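Side-chain contacts in adenylation domain (Streptomyces sp., PDB 5N9X), which belongs to the ANL clan of AMP-binding proteins as an adenylation domain, and holds ATP and threonine side by side in this model: residues V111-V116 and I164-G169; V96-R101 and A105-I110; A210-V215 and G312-T317; E373-L376 and E380-A383. All blocks are in the same frame, centred on the assembly; numbering follows the deposited sequence.

Contact 1: V111-V116 and I164-G169; sequences VTDSQV and IIYTSG. With ATP (adenosine-5'-triphosphate), chain D.
D113 and S114, near the C-terminal end of helix 104-114, face Y166 of strand 161-167 across a backbone gap that narrows to 8.1 Å between S114 CA and I164 CA. The long phenol spans the gap and ends in a short hydrogen bond: Y166 OH donates to D113 OD2 at 2.6 Å. The acceptor lies in the ring plane, at the edge, and offers its anti lone pair, with carboxylate and ring planes 75° apart. D113 swings its carboxylate out with CG anti to the backbone N (chi1 -169°). Its OD1 forms a salt bridge with R378, which probably favours the charged form. S114 CB adds a contact at the same ring edge, 3.6 Å from Y166 OH, while S114 OG turns back to I110 O. One residue on, T167 OG1 donates to ATP O2G at 3.1 Å, where the strand enters the phosphate-binding loop. I164 is backbone hydrogen-bonded to Y95 of strand 94-97, strand 175-180 pairs antiparallel with strand 161-167, and L376 lies against Y166.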
loop_
_atom_site.group_PDB
_atom_site.type_symbol
_atom_site.label_atom_id
_atom_site.label_comp_id
_atom_site.label_asym_id
_atom_site.label_seq_id
_atom_site.Cartn_x
_atom_site.Cartn_y
_atom_site.Cartn_z
ATOM N N VAL A 111 5.033 -9.489 16.888
ATOM C CA VAL A 111 6.155 -9.340 17.813
ATOM C C VAL A 111 6.927 -10.659 17.926
ATOM O O VAL A 111 8.162 -10.680 17.810
ATOM C CB VAL A 111 5.708 -8.891 19.225
ATOM C CG1 VAL A 111 6.862 -9.075 20.225
ATOM C CG2 VAL A 111 5.215 -7.450 19.210
ATOM N N THR A 112 6.196 -11.755 18.123
ATOM C CA THR A 112 6.810 -13.086 18.226
ATOM C C THR A 112 7.298 -13.640 16.876
ATOM O O THR A 112 8.397 -14.198 16.801
ATOM C CB THR A 112 5.836 -14.106 18.849
ATOM O OG1 THR A 112 5.229 -13.546 20.023
ATOM C CG2 THR A 112 6.551 -15.384 19.200
ATOM N N ASP A 113 6.500 -13.490 15.815
ATOM C CA ASP A 113 6.909 -13.994 14.497
ATOM C C ASP A 113 8.174 -13.305 13.992
ATOM O O ASP A 113 9.055 -13.937 13.419
ATOM C CB ASP A 113 5.782 -13.830 13.460
ATOM C CG ASP A 113 6.064 -14.581 12.152
ATOM O OD1 ASP A 113 6.168 -15.824 12.186
ATOM O OD2 ASP A 113 6.168 -13.930 11.091
ATOM N N SER A 114 8.271 -12.003 14.200
ATOM C CA SER A 114 9.411 -11.283 13.675
ATOM C C SER A 114 10.611 -11.338 14.618
ATOM O O SER A 114 11.735 -11.000 14.227
ATOM C CB SER A 114 9.027 -9.837 13.377
ATOM O OG SER A 114 8.567 -9.202 14.545
ATOM N N GLN A 115 10.374 -11.781 15.846
ATOM C CA GLN A 115 11.447 -11.903 16.836
ATOM C C GLN A 115 12.210 -10.595 16.973
ATOM O O GLN A 115 13.408 -10.530 16.679
ATOM C CB GLN A 115 12.433 -13.032 16.466
ATOM C CG GLN A 115 11.818 -14.361 15.983
ATOM C CD GLN A 115 12.797 -15.172 15.127
ATOM O OE1 GLN A 115 12.876 -14.990 13.910
ATOM N NE2 GLN A 115 13.550 -16.065 15.766
ATOM N N VAL A 116 11.530 -9.538 17.390
ATOM C CA VAL A 116 12.240 -8.277 17.550
ATOM C C VAL A 116 13.046 -8.256 18.855
ATOM O O VAL A 116 12.598 -8.761 19.871
ATOM C CB VAL A 116 11.276 -7.062 17.488
ATOM C CG1 VAL A 116 10.551 -7.039 16.158
ATOM C CG2 VAL A 116 10.283 -7.110 18.623
ATOM N N ILE A 164 10.119 -4.700 7.653
ATOM C CA ILE A 164 9.341 -5.893 7.573
ATOM C C ILE A 164 7.900 -5.532 7.823
ATOM O O ILE A 164 7.482 -5.179 8.932
ATOM C CB ILE A 164 9.835 -6.947 8.551
ATOM C CG1 ILE A 164 11.166 -7.460 8.049
ATOM C CG2 ILE A 164 8.833 -8.087 8.660
ATOM C CD1 ILE A 164 12.054 -7.896 9.096
ATOM N N ILE A 165 7.164 -5.576 6.727
ATOM C CA ILE A 165 5.775 -5.204 6.705
ATOM C C ILE A 165 4.959 -6.474 6.526
ATOM O O ILE A 165 5.342 -7.373 5.776
ATOM C CB ILE A 165 5.526 -4.173 5.600
ATOM C CG1 ILE A 165 5.702 -2.776 6.208
ATOM C CG2 ILE A 165 4.156 -4.353 4.981
ATOM C CD1 ILE A 165 5.399 -1.621 5.273
ATOM N N TYR A 166 3.874 -6.571 7.277
ATOM C CA TYR A 166 3.044 -7.766 7.260
ATOM C C TYR A 166 1.857 -7.605 6.338
ATOM O O TYR A 166 1.125 -6.622 6.413
ATOM C CB TYR A 166 2.596 -8.119 8.681
ATOM C CG TYR A 166 3.618 -8.960 9.401
ATOM C CD1 TYR A 166 4.823 -8.420 9.825
ATOM C CD2 TYR A 166 3.388 -10.309 9.624
ATOM C CE1 TYR A 166 5.754 -9.199 10.472
ATOM C CE2 TYR A 166 4.302 -11.087 10.262
ATOM C CZ TYR A 166 5.485 -10.529 10.682
ATOM O OH TYR A 166 6.412 -11.305 11.316
ATOM N N THR A 167 1.711 -8.566 5.436
ATOM C CA THR A 167 0.583 -8.589 4.529
ATOM C C THR A 167 -0.481 -9.558 5.041
ATOM O O THR A 167 -0.233 -10.362 5.953
ATOM C CB THR A 167 1.023 -8.966 3.109
ATOM O OG1 THR A 167 1.408 -10.350 3.051
ATOM C CG2 THR A 167 2.181 -8.081 2.661
ATOM N N SER A 168 -1.674 -9.456 4.470
ATOM C CA SER A 168 -2.784 -10.301 4.866
ATOM C C SER A 168 -2.623 -11.728 4.339
ATOM O O SER A 168 -2.439 -11.935 3.142
ATOM C CB SER A 168 -4.099 -9.724 4.361
ATOM O OG SER A 168 -4.011 -9.468 2.975
ATOM N N GLY A 169 -2.604 -12.660 5.283
ATOM C CA GLY A 169 -2.707 -14.060 4.957
ATOM C C GLY A 169 -4.152 -14.487 5.014
ATOM O O GLY A 169 -4.773 -14.474 6.055
HETATM P PG ATP D . -0.816 -10.220 0.033
HETATM O O1G ATP D . -1.032 -10.978 -1.272
HETATM O O2G ATP D . -1.041 -11.041 1.265
HETATM O O3G ATP D . 0.514 -9.494 0.133
HETATM P PB ATP D . -2.140 -7.701 -0.646
HETATM O O1B ATP D . -2.473 -8.156 -2.070
HETATM O O2B ATP D . -2.960 -6.637 0.012
HETATM O O3B ATP D . -2.038 -9.111 0.167
HETATM P PA ATP D . -0.073 -5.878 -0.961
HETATM O O1A ATP D . 1.326 -6.102 -1.482
HETATM O O2A ATP D . -0.294 -4.771 0.064
HETATM O O3A ATP D . -0.611 -7.280 -0.421
HETATM O "O5'" ATP D . -1.179 -5.706 -2.153
HETATM C "C5'" ATP D . -0.910 -5.839 -3.549
HETATM C "C4'" ATP D . -2.162 -6.324 -4.284
HETATM O "O4'" ATP D . -3.030 -5.244 -4.593
HETATM C "C3'" ATP D . -1.893 -7.075 -5.575
HETATM O "O3'" ATP D . -2.117 -8.455 -5.304
HETATM C "C2'" ATP D . -2.910 -6.572 -6.567
HETATM O "O2'" ATP D . -3.939 -7.550 -6.687
HETATM C "C1'" ATP D . -3.511 -5.332 -5.941
HETATM N N9 ATP D . -3.110 -4.090 -6.673
HETATM C C8 ATP D . -2.116 -3.251 -6.303
HETATM N N7 ATP D . -1.981 -2.203 -7.149
HETATM C C5 ATP D . -2.923 -2.352 -8.096
HETATM C C6 ATP D . -3.330 -1.582 -9.293
HETATM N N6 ATP D . -2.681 -0.448 -9.623
HETATM N N1 ATP D . -4.350 -2.057 -10.034
HETATM C C2 ATP D . -4.961 -3.211 -9.698
HETATM N N3 ATP D . -4.667 -3.969 -8.618
HETATM C C4 ATP D . -3.663 -3.599 -7.786
#

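Contact 2: V96-R101 and A105-I110; sequences VPLDIR and ARNAFI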
loop_
_atom_site.group_PDB
_atom_site.type_symbol
_atom_site.label_atom_id
_atom_site.label_comp_id
_atom_site.label_asym_id
_atom_site.label_seq_id
_atom_site.Cartn_x
_atom_site.Cartn_y
_atom_site.Cartn_z
ATOM N N VAL A 96 9.922 -2.895 12.289
ATOM C CA VAL A 96 8.762 -3.738 12.115
ATOM C C VAL A 96 7.562 -2.980 12.645
ATOM O O VAL A 96 7.262 -3.029 13.838
ATOM C CB VAL A 96 8.929 -5.077 12.853
ATOM C CG1 VAL A 96 7.704 -5.980 12.635
ATOM C CG2 VAL A 96 10.195 -5.772 12.373
ATOM N N PRO A 97 6.873 -2.253 11.755
ATOM C CA PRO A 97 5.844 -1.323 12.227
ATOM C C PRO A 97 4.594 -2.032 12.705
ATOM O O PRO A 97 4.187 -3.016 12.117
ATOM C CB PRO A 97 5.530 -0.473 10.987
ATOM C CG PRO A 97 5.882 -1.334 9.832
ATOM C CD PRO A 97 7.007 -2.256 10.286
ATOM N N LEU A 98 4.004 -1.527 13.776
ATOM C CA LEU A 98 2.776 -2.066 14.319
ATOM C C LEU A 98 1.796 -0.920 14.312
ATOM O O LEU A 98 2.019 0.094 14.983
ATOM C CB LEU A 98 2.984 -2.601 15.739
ATOM C CG LEU A 98 4.089 -3.630 15.947
ATOM C CD1 LEU A 98 4.217 -4.053 17.402
ATOM C CD2 LEU A 98 3.799 -4.822 15.079
ATOM N N ASP A 99 0.727 -1.039 13.543
ATOM C CA ASP A 99 -0.230 0.039 13.540
ATOM C C ASP A 99 -1.057 -0.054 14.817
ATOM O O ASP A 99 -1.502 -1.132 15.175
ATOM C CB ASP A 99 -1.136 -0.011 12.317
ATOM C CG ASP A 99 -1.995 1.222 12.211
ATOM O OD1 ASP A 99 -2.933 1.326 13.004
ATOM O OD2 ASP A 99 -1.739 2.085 11.345
ATOM N N ILE A 100 -1.294 1.063 15.492
ATOM C CA ILE A 100 -1.945 0.999 16.800
ATOM C C ILE A 100 -3.460 0.629 16.759
ATOM O O ILE A 100 -3.998 0.160 17.765
ATOM C CB ILE A 100 -1.704 2.326 17.566
ATOM C CG1 ILE A 100 -0.203 2.471 17.858
ATOM C CG2 ILE A 100 -2.451 2.365 18.881
ATOM C CD1 ILE A 100 0.200 3.769 18.523
ATOM N N ARG A 101 -4.140 0.763 15.615
ATOM C CA ARG A 101 -5.504 0.211 15.530
ATOM C C ARG A 101 -5.454 -1.289 15.258
ATOM O O ARG A 101 -6.492 -1.944 15.181
ATOM C CB ARG A 101 -6.383 0.905 14.466
ATOM C CG ARG A 101 -5.643 1.635 13.398
ATOM C CD ARG A 101 -6.424 2.688 12.649
ATOM N NE ARG A 101 -5.573 3.212 11.583
ATOM C CZ ARG A 101 -5.535 2.739 10.344
ATOM N NH1 ARG A 101 -6.356 1.761 9.961
ATOM N NH2 ARG A 101 -4.702 3.281 9.473
ATOM N N ALA A 105 -3.942 -8.935 19.697
ATOM C CA ALA A 105 -3.530 -10.285 19.305
ATOM C C ALA A 105 -2.660 -10.278 18.038
ATOM O O ALA A 105 -1.757 -11.104 17.877
ATOM C CB ALA A 105 -4.748 -11.165 19.104
ATOM N N ARG A 106 -2.927 -9.331 17.144
ATOM C CA ARG A 106 -2.145 -9.203 15.922
ATOM C C ARG A 106 -0.723 -8.693 16.202
ATOM O O ARG A 106 0.247 -9.206 15.632
ATOM C CB ARG A 106 -2.860 -8.286 14.927
ATOM C CG ARG A 106 -2.490 -8.529 13.472
ATOM C CD ARG A 106 -2.236 -7.190 12.790
ATOM N NE ARG A 106 -1.314 -7.260 11.655
ATOM C CZ ARG A 106 -1.671 -7.514 10.398
ATOM N NH1 ARG A 106 -2.943 -7.721 10.089
ATOM N NH2 ARG A 106 -0.753 -7.549 9.444
ATOM N N ASN A 107 -0.591 -7.692 17.066
ATOM C CA ASN A 107 0.739 -7.248 17.475
ATOM C C ASN A 107 1.483 -8.391 18.148
ATOM O O ASN A 107 2.619 -8.690 17.796
ATOM C CB ASN A 107 0.676 -6.054 18.426
ATOM C CG ASN A 107 0.168 -4.790 17.760
ATOM O OD1 ASN A 107 0.207 -4.645 16.534
ATOM N ND2 ASN A 107 -0.328 -3.864 18.577
ATOM N N ALA A 108 0.822 -9.030 19.106
ATOM C CA ALA A 108 1.404 -10.142 19.841
ATOM C C ALA A 108 1.971 -11.190 18.911
ATOM O O ALA A 108 3.026 -11.732 19.177
ATOM C CB ALA A 108 0.378 -10.756 20.762
ATOM N N PHE A 109 1.274 -11.452 17.807
ATOM C CA PHE A 109 1.739 -12.448 16.856
ATOM C C PHE A 109 2.947 -11.998 16.070
ATOM O O PHE A 109 3.886 -12.772 15.878
ATOM C CB PHE A 109 0.662 -12.827 15.858
ATOM C CG PHE A 109 1.181 -13.701 14.752
ATOM C CD1 PHE A 109 1.458 -15.039 14.994
ATOM C CD2 PHE A 109 1.420 -13.182 13.486
ATOM C CE1 PHE A 109 1.950 -15.848 13.992
ATOM C CE2 PHE A 109 1.914 -13.985 12.479
ATOM C CZ PHE A 109 2.174 -15.323 12.734
ATOM N N ILE A 110 2.883 -10.764 15.575
ATOM C CA ILE A 110 3.965 -10.173 14.806
ATOM C C ILE A 110 5.210 -9.989 15.663
ATOM O O ILE A 110 6.318 -10.299 15.214
ATOM C CB ILE A 110 3.557 -8.798 14.203
ATOM C CG1 ILE A 110 2.565 -8.989 13.061
ATOM C CG2 ILE A 110 4.777 -8.033 13.713
ATOM C CD1 ILE A 110 1.702 -7.798 12.848
#
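V96 and L98 meet N107 and I110 where strand 94-97 and the residues after it pack on helix 104-114, the first half of a beta-alpha-beta crossover that continues to strand 118-121 and leaves strand 70-74 between the two parallel strands. The backbones come closest at L98 and N107, whose CA atoms are 6.4 Å apart. I110 serves both V96 and L98 with a single branch: CG2, anti to the backbone N, sits 3.6 Å from L98 CD2 and 3.7 Å from V96 CG1. In both pairs the side chains run past one another in opposite directions. One turn earlier, N107 lays its amide against L98. Although its CB does not aim at residues 96-101, the end of the side chain reaches them, and N107 OD1 rests 3.5 Å from L98 CB and 3.9 Å from L98 CD2. At the edge of the contact, D99 OD2 is hydrogen-bonded to S208 OG, tying this segment to the loop before A210. Apolar contacts therefore hold strand and helix together, and they also bury N107 OD1 without any polar partner in the model, which probably carries a desolvation cost.

Contact 3: A210-V215 and G312-T317; sequences AFDFSV and GITETT. With ATP (adenosine-5'-triphosphate), chain D; THR (threonine), chain C.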
loop_
_atom_site.group_PDB
_atom_site.type_symbol
_atom_site.label_atom_id
_atom_site.label_comp_id
_atom_site.label_asym_id
_atom_site.label_seq_id
_atom_site.Cartn_x
_atom_site.Cartn_y
_atom_site.Cartn_z
ATOM N N ALA A 210 2.539 0.931 8.799
ATOM C CA ALA A 210 2.511 -0.524 8.587
ATOM C C ALA A 210 1.920 -0.924 7.219
ATOM O O ALA A 210 1.592 -2.089 6.998
ATOM C CB ALA A 210 1.738 -1.203 9.702
ATOM N N PHE A 211 1.773 0.058 6.332
ATOM C CA PHE A 211 1.400 -0.147 4.929
ATOM C C PHE A 211 2.520 0.412 4.039
ATOM O O PHE A 211 2.959 1.557 4.216
ATOM C CB PHE A 211 0.046 0.513 4.653
ATOM C CG PHE A 211 -0.430 0.381 3.244
ATOM C CD1 PHE A 211 -0.209 -0.786 2.517
ATOM C CD2 PHE A 211 -1.179 1.406 2.663
ATOM C CE1 PHE A 211 -0.673 -0.909 1.213
ATOM C CE2 PHE A 211 -1.657 1.292 1.377
ATOM C CZ PHE A 211 -1.402 0.134 0.640
ATOM N N ASP A 212 3.010 -0.396 3.107
ATOM C CA ASP A 212 4.256 -0.044 2.450
ATOM C C ASP A 212 4.136 1.194 1.514
ATOM O O ASP A 212 5.134 1.728 1.043
ATOM C CB ASP A 212 4.831 -1.283 1.738
ATOM C CG ASP A 212 4.191 -1.563 0.392
ATOM O OD1 ASP A 212 3.098 -1.036 0.074
ATOM O OD2 ASP A 212 4.821 -2.326 -0.373
ATOM N N PHE A 213 2.919 1.684 1.320
ATOM C CA PHE A 213 2.667 2.885 0.531
ATOM C C PHE A 213 3.232 4.120 1.282
ATOM O O PHE A 213 3.554 5.143 0.675
ATOM C CB PHE A 213 1.145 2.942 0.227
ATOM C CG PHE A 213 0.776 3.707 -1.023
ATOM C CD1 PHE A 213 1.758 4.118 -1.900
ATOM C CD2 PHE A 213 -0.563 3.801 -1.436
ATOM C CE1 PHE A 213 1.440 4.767 -3.077
ATOM C CE2 PHE A 213 -0.907 4.430 -2.662
ATOM C CZ PHE A 213 0.100 4.920 -3.471
ATOM N N SER A 214 3.398 3.982 2.597
ATOM C CA SER A 214 4.033 5.013 3.437
ATOM C C SER A 214 5.535 5.134 3.221
ATOM O O SER A 214 6.106 6.188 3.415
ATOM C CB SER A 214 3.764 4.732 4.921
ATOM O OG SER A 214 4.504 3.607 5.388
ATOM N N VAL A 215 6.169 4.031 2.840
ATOM C CA VAL A 215 7.579 4.017 2.412
ATOM C C VAL A 215 7.835 4.909 1.208
ATOM O O VAL A 215 8.786 5.670 1.160
ATOM C CB VAL A 215 8.022 2.603 2.062
ATOM C CG1 VAL A 215 9.504 2.556 1.681
ATOM C CG2 VAL A 215 7.740 1.682 3.238
ATOM N N GLY A 312 1.274 -2.463 -7.901
ATOM C CA GLY A 312 2.335 -2.782 -6.966
ATOM C C GLY A 312 1.919 -3.875 -6.009
ATOM O O GLY A 312 0.726 -4.124 -5.810
ATOM N N ILE A 313 2.918 -4.529 -5.425
ATOM C CA ILE A 313 2.753 -5.532 -4.385
ATOM C C ILE A 313 3.868 -5.365 -3.392
ATOM O O ILE A 313 4.957 -4.902 -3.769
ATOM C CB ILE A 313 2.811 -6.969 -4.941
ATOM C CG1 ILE A 313 3.661 -6.983 -6.203
ATOM C CG2 ILE A 313 1.443 -7.530 -5.195
ATOM C CD1 ILE A 313 3.674 -8.278 -6.904
ATOM N N THR A 314 3.631 -5.755 -2.141
ATOM C CA THR A 314 4.621 -5.553 -1.095
ATOM C C THR A 314 5.884 -6.383 -1.378
ATOM O O THR A 314 7.010 -5.973 -1.040
ATOM C CB THR A 314 4.046 -5.899 0.308
ATOM O OG1 THR A 314 2.964 -5.007 0.627
ATOM C CG2 THR A 314 5.124 -5.803 1.379
ATOM N N GLU A 315 5.692 -7.521 -2.045
ATOM C CA GLU A 315 6.791 -8.423 -2.353
ATOM C C GLU A 315 7.785 -7.878 -3.376
ATOM O O GLU A 315 8.879 -8.405 -3.518
ATOM C CB GLU A 315 6.236 -9.785 -2.821
ATOM C CG GLU A 315 5.547 -10.620 -1.714
ATOM C CD GLU A 315 4.078 -10.279 -1.479
ATOM O OE1 GLU A 315 3.573 -9.235 -1.958
ATOM O OE2 GLU A 315 3.423 -11.074 -0.790
ATOM N N THR A 316 7.427 -6.818 -4.081
ATOM C CA THR A 316 8.354 -6.239 -5.053
ATOM C C THR A 316 8.557 -4.744 -4.801
ATOM O O THR A 316 8.856 -3.970 -5.724
ATOM C CB THR A 316 7.879 -6.500 -6.521
ATOM O OG1 THR A 316 6.659 -5.805 -6.786
ATOM C CG2 THR A 316 7.677 -7.980 -6.767
ATOM N N THR A 317 8.357 -4.369 -3.541
ATOM C CA THR A 317 8.654 -3.049 -2.980
ATOM C C THR A 317 7.753 -1.915 -3.499
ATOM O O THR A 317 8.175 -1.099 -4.304
ATOM C CB THR A 317 10.155 -2.666 -3.190
ATOM O OG1 THR A 317 10.985 -3.819 -2.990
ATOM C CG2 THR A 317 10.587 -1.539 -2.223
HETATM P PG ATP D . -0.816 -10.220 0.033
HETATM O O1G ATP D . -1.032 -10.978 -1.272
HETATM O O2G ATP D . -1.041 -11.041 1.265
HETATM O O3G ATP D . 0.514 -9.494 0.133
HETATM P PB ATP D . -2.140 -7.701 -0.646
HETATM O O1B ATP D . -2.473 -8.156 -2.070
HETATM O O2B ATP D . -2.960 -6.637 0.012
HETATM O O3B ATP D . -2.038 -9.111 0.167
HETATM P PA ATP D . -0.073 -5.878 -0.961
HETATM O O1A ATP D . 1.326 -6.102 -1.482
HETATM O O2A ATP D . -0.294 -4.771 0.064
HETATM O O3A ATP D . -0.611 -7.280 -0.421
HETATM O "O5'" ATP D . -1.179 -5.706 -2.153
HETATM C "C5'" ATP D . -0.910 -5.839 -3.549
HETATM C "C4'" ATP D . -2.162 -6.324 -4.284
HETATM O "O4'" ATP D . -3.030 -5.244 -4.593
HETATM C "C3'" ATP D . -1.893 -7.075 -5.575
HETATM O "O3'" ATP D . -2.117 -8.455 -5.304
HETATM C "C2'" ATP D . -2.910 -6.572 -6.567
HETATM O "O2'" ATP D . -3.939 -7.550 -6.687
HETATM C "C1'" ATP D . -3.511 -5.332 -5.941
HETATM N N9 ATP D . -3.110 -4.090 -6.673
HETATM C C8 ATP D . -2.116 -3.251 -6.303
HETATM N N7 ATP D . -1.981 -2.203 -7.149
HETATM C C5 ATP D . -2.923 -2.352 -8.096
HETATM C C6 ATP D . -3.330 -1.582 -9.293
HETATM N N6 ATP D . -2.681 -0.448 -9.623
HETATM N N1 ATP D . -4.350 -2.057 -10.034
HETATM C C2 ATP D . -4.961 -3.211 -9.698
HETATM N N3 ATP D . -4.667 -3.969 -8.618
HETATM C C4 ATP D . -3.663 -3.599 -7.786
HETATM N N THR C . 2.197 -1.814 -2.295
HETATM C CA THR C . 0.828 -1.335 -2.053
HETATM C C THR C . -0.047 -2.553 -1.976
HETATM O O THR C . -1.242 -2.586 -1.619
HETATM C CB THR C . 0.300 -0.407 -3.173
HETATM O OG1 THR C . 0.538 -1.008 -4.462
HETATM C CG2 THR C . 0.973 0.958 -3.093
HETATM O OXT THR C . 0.546 -3.558 -2.342
HETATM O O HOH W 1 7.272 -3.175 -0.049
HETATM O O HOH W 2 2.044 -3.240 2.257
#
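D212 reaches T314 and a bound threonine with one short side chain. Its CB points at the 312-317 loop, and a first torsion of 81° places CG between the backbone N and the carbonyl carbon, 3.7 Å from T314 OG1. There the carboxylate divides its work. OD1 accepts a hydrogen bond from N of the bound threonine at 2.7 Å. OD2 lies over the loop, 3.3 Å from T314 CA, and is reached by water 1, which donates to D212 OD2 at 2.6 Å and also to T314 O at 3.0 Å; V318 N adds a weak bond. A second water joins the same two residues, accepting from D212 N and hydrogen-bonding to T314 OG1 at 2.6 Å. With so many partners the carboxylate has little freedom to rotate, and its charge would suit a protonated amine. The residues on either side of D212 in sequence add to the grip, as do hydrogen bonds to K515 NZ and V318 O. F211 presents its ring edge, with CE1 3.3 Å from O of the threonine ligand, whereas F213 offers a face, over whose centre the ligand's CG2 lies, 3.4 Å from F213 CG. Beyond T314, the loop turns to the phosphates of ATP. An aspartate holding an alpha-amino group beside a Gly-Ile-Thr-Glu loop that faces the nucleotide is the familiar arrangement of the amino-acid pocket in adenylation domains.

Contact 4: E373-L376 and E380-A383; sequences EGYL and ELTA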
loop_
_atom_site.group_PDB
_atom_site.type_symbol
_atom_site.label_atom_id
_atom_site.label_comp_id
_atom_site.label_asym_id
_atom_site.label_seq_id
_atom_site.Cartn_x
_atom_site.Cartn_y
_atom_site.Cartn_z
ATOM N N GLU A 373 13.431 -10.881 -0.902
ATOM C CA GLU A 373 14.106 -12.165 -0.805
ATOM C C GLU A 373 13.210 -13.273 -0.268
ATOM O O GLU A 373 13.712 -14.276 0.221
ATOM C CB GLU A 373 15.350 -12.050 0.085
ATOM C CG GLU A 373 16.421 -11.102 -0.426
ATOM C CD GLU A 373 17.085 -11.538 -1.731
ATOM O OE1 GLU A 373 16.608 -12.501 -2.382
ATOM O OE2 GLU A 373 18.082 -10.884 -2.121
ATOM N N GLY A 374 11.897 -13.091 -0.346
ATOM C CA GLY A 374 10.963 -14.098 0.116
ATOM C C GLY A 374 10.357 -13.772 1.470
ATOM O O GLY A 374 10.797 -12.845 2.144
ATOM N N TYR A 375 9.350 -14.544 1.874
ATOM C CA TYR A 375 8.672 -14.301 3.135
ATOM C C TYR A 375 9.556 -14.637 4.316
ATOM O O TYR A 375 10.518 -15.406 4.193
ATOM C CB TYR A 375 7.364 -15.100 3.213
ATOM C CG TYR A 375 6.419 -14.720 2.105
ATOM C CD1 TYR A 375 5.794 -13.489 2.104
ATOM C CD2 TYR A 375 6.181 -15.581 1.043
ATOM C CE1 TYR A 375 4.950 -13.128 1.089
ATOM C CE2 TYR A 375 5.335 -15.229 0.024
ATOM C CZ TYR A 375 4.723 -14.003 0.056
ATOM O OH TYR A 375 3.879 -13.658 -0.944
ATOM N N LEU A 376 9.223 -14.027 5.452
ATOM C CA LEU A 376 9.842 -14.360 6.724
ATOM C C LEU A 376 9.161 -15.591 7.340
ATOM O O LEU A 376 7.935 -15.605 7.530
ATOM C CB LEU A 376 9.760 -13.164 7.678
ATOM C CG LEU A 376 10.328 -13.362 9.079
ATOM C CD1 LEU A 376 11.794 -12.944 9.088
ATOM C CD2 LEU A 376 9.518 -12.559 10.098
ATOM N N GLU A 380 7.814 -22.632 2.750
ATOM C CA GLU A 380 7.137 -23.331 1.661
ATOM C C GLU A 380 6.405 -22.378 0.733
ATOM O O GLU A 380 6.403 -22.572 -0.480
ATOM C CB GLU A 380 6.165 -24.401 2.207
ATOM C CG GLU A 380 6.848 -25.708 2.643
ATOM C CD GLU A 380 5.859 -26.815 3.024
ATOM O OE1 GLU A 380 4.630 -26.610 2.883
ATOM O OE2 GLU A 380 6.309 -27.900 3.461
ATOM N N LEU A 381 5.789 -21.347 1.298
ATOM C CA LEU A 381 5.189 -20.306 0.471
ATOM C C LEU A 381 6.243 -19.586 -0.367
ATOM O O LEU A 381 6.009 -19.260 -1.536
ATOM C CB LEU A 381 4.421 -19.296 1.321
ATOM C CG LEU A 381 3.295 -18.717 0.472
ATOM C CD1 LEU A 381 2.239 -19.792 0.192
ATOM C CD2 LEU A 381 2.663 -17.496 1.119
ATOM N N THR A 382 7.411 -19.358 0.217
ATOM C CA THR A 382 8.480 -18.699 -0.522
ATOM C C THR A 382 8.880 -19.552 -1.707
ATOM O O THR A 382 9.015 -19.062 -2.825
ATOM C CB THR A 382 9.702 -18.447 0.351
ATOM O OG1 THR A 382 9.316 -17.620 1.451
ATOM C CG2 THR A 382 10.780 -17.754 -0.467
ATOM N N ALA A 383 9.061 -20.839 -1.435
ATOM C CA ALA A 383 9.365 -21.829 -2.458
ATOM C C ALA A 383 8.414 -21.741 -3.644
ATOM O O ALA A 383 8.848 -21.837 -4.780
ATOM C CB ALA A 383 9.324 -23.238 -1.850
#
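Y375 and T382 share the one hydrogen bond between the loop 373-376 and helix 379-385: Y375 N donates to T382 OG1 at 3.1 Å. The bond is weak, bent to 133° at the hydrogen. T382 OG1 has a firmer partner in R378 O, one turn back, so the hydroxyl can give its proton to R378 O, just before the helix, and still accept from the loop. At the far end of the tyrosine, OH hydrogen-bonds to E315, R385 and Y402, which hold the tip of the ring, R385 coming from helix 379-385 itself.

Apolar contacts occupy both flanks of the threonine hydroxyl. With chi1 at -60°, T382 turns CG2 anti to its backbone N and onto the loop, 3.7 Å from G374 CA. G374, at a positive phi of 102°, brings bare backbone there, and the CA atoms of G374 and T382 are just 5.3 Å apart. On the other flank L381 crosses the tyrosine at an angle, its CD2 3.7 Å from Y375 CE2.

The loop leads from strand 362-367 into helix 379-385, and strand 175-180 lies alongside: L376 pairs with G176 through the backbone, Y375 packs on K175 and V177, and L381 also touches K175.

The contacts come in series along the chain, in the order 2, 1, 3, 4; contacts 1 and 2 share helix 104-114, with centres 8 Å apart. Strand 161-167 then carries the arrangement inward. Y166 CE1 packs on I110 CG2 of contact 2, I165 CD1 on D212 CA of contact 3, and T167 in contact 1 and T314 in contact 3 both reach ATP. Contact 4, 16 Å from contact 3 between centres, is tied to it by a probable hydrogen bond between E315 OE2 and Y375 OH, and L376 touches contact 1. Contacts 2 and 4 do not touch. A series of packing contacts therefore runs from helix 104-114 through strand 161-167 to the residues that bind ATP and threonine.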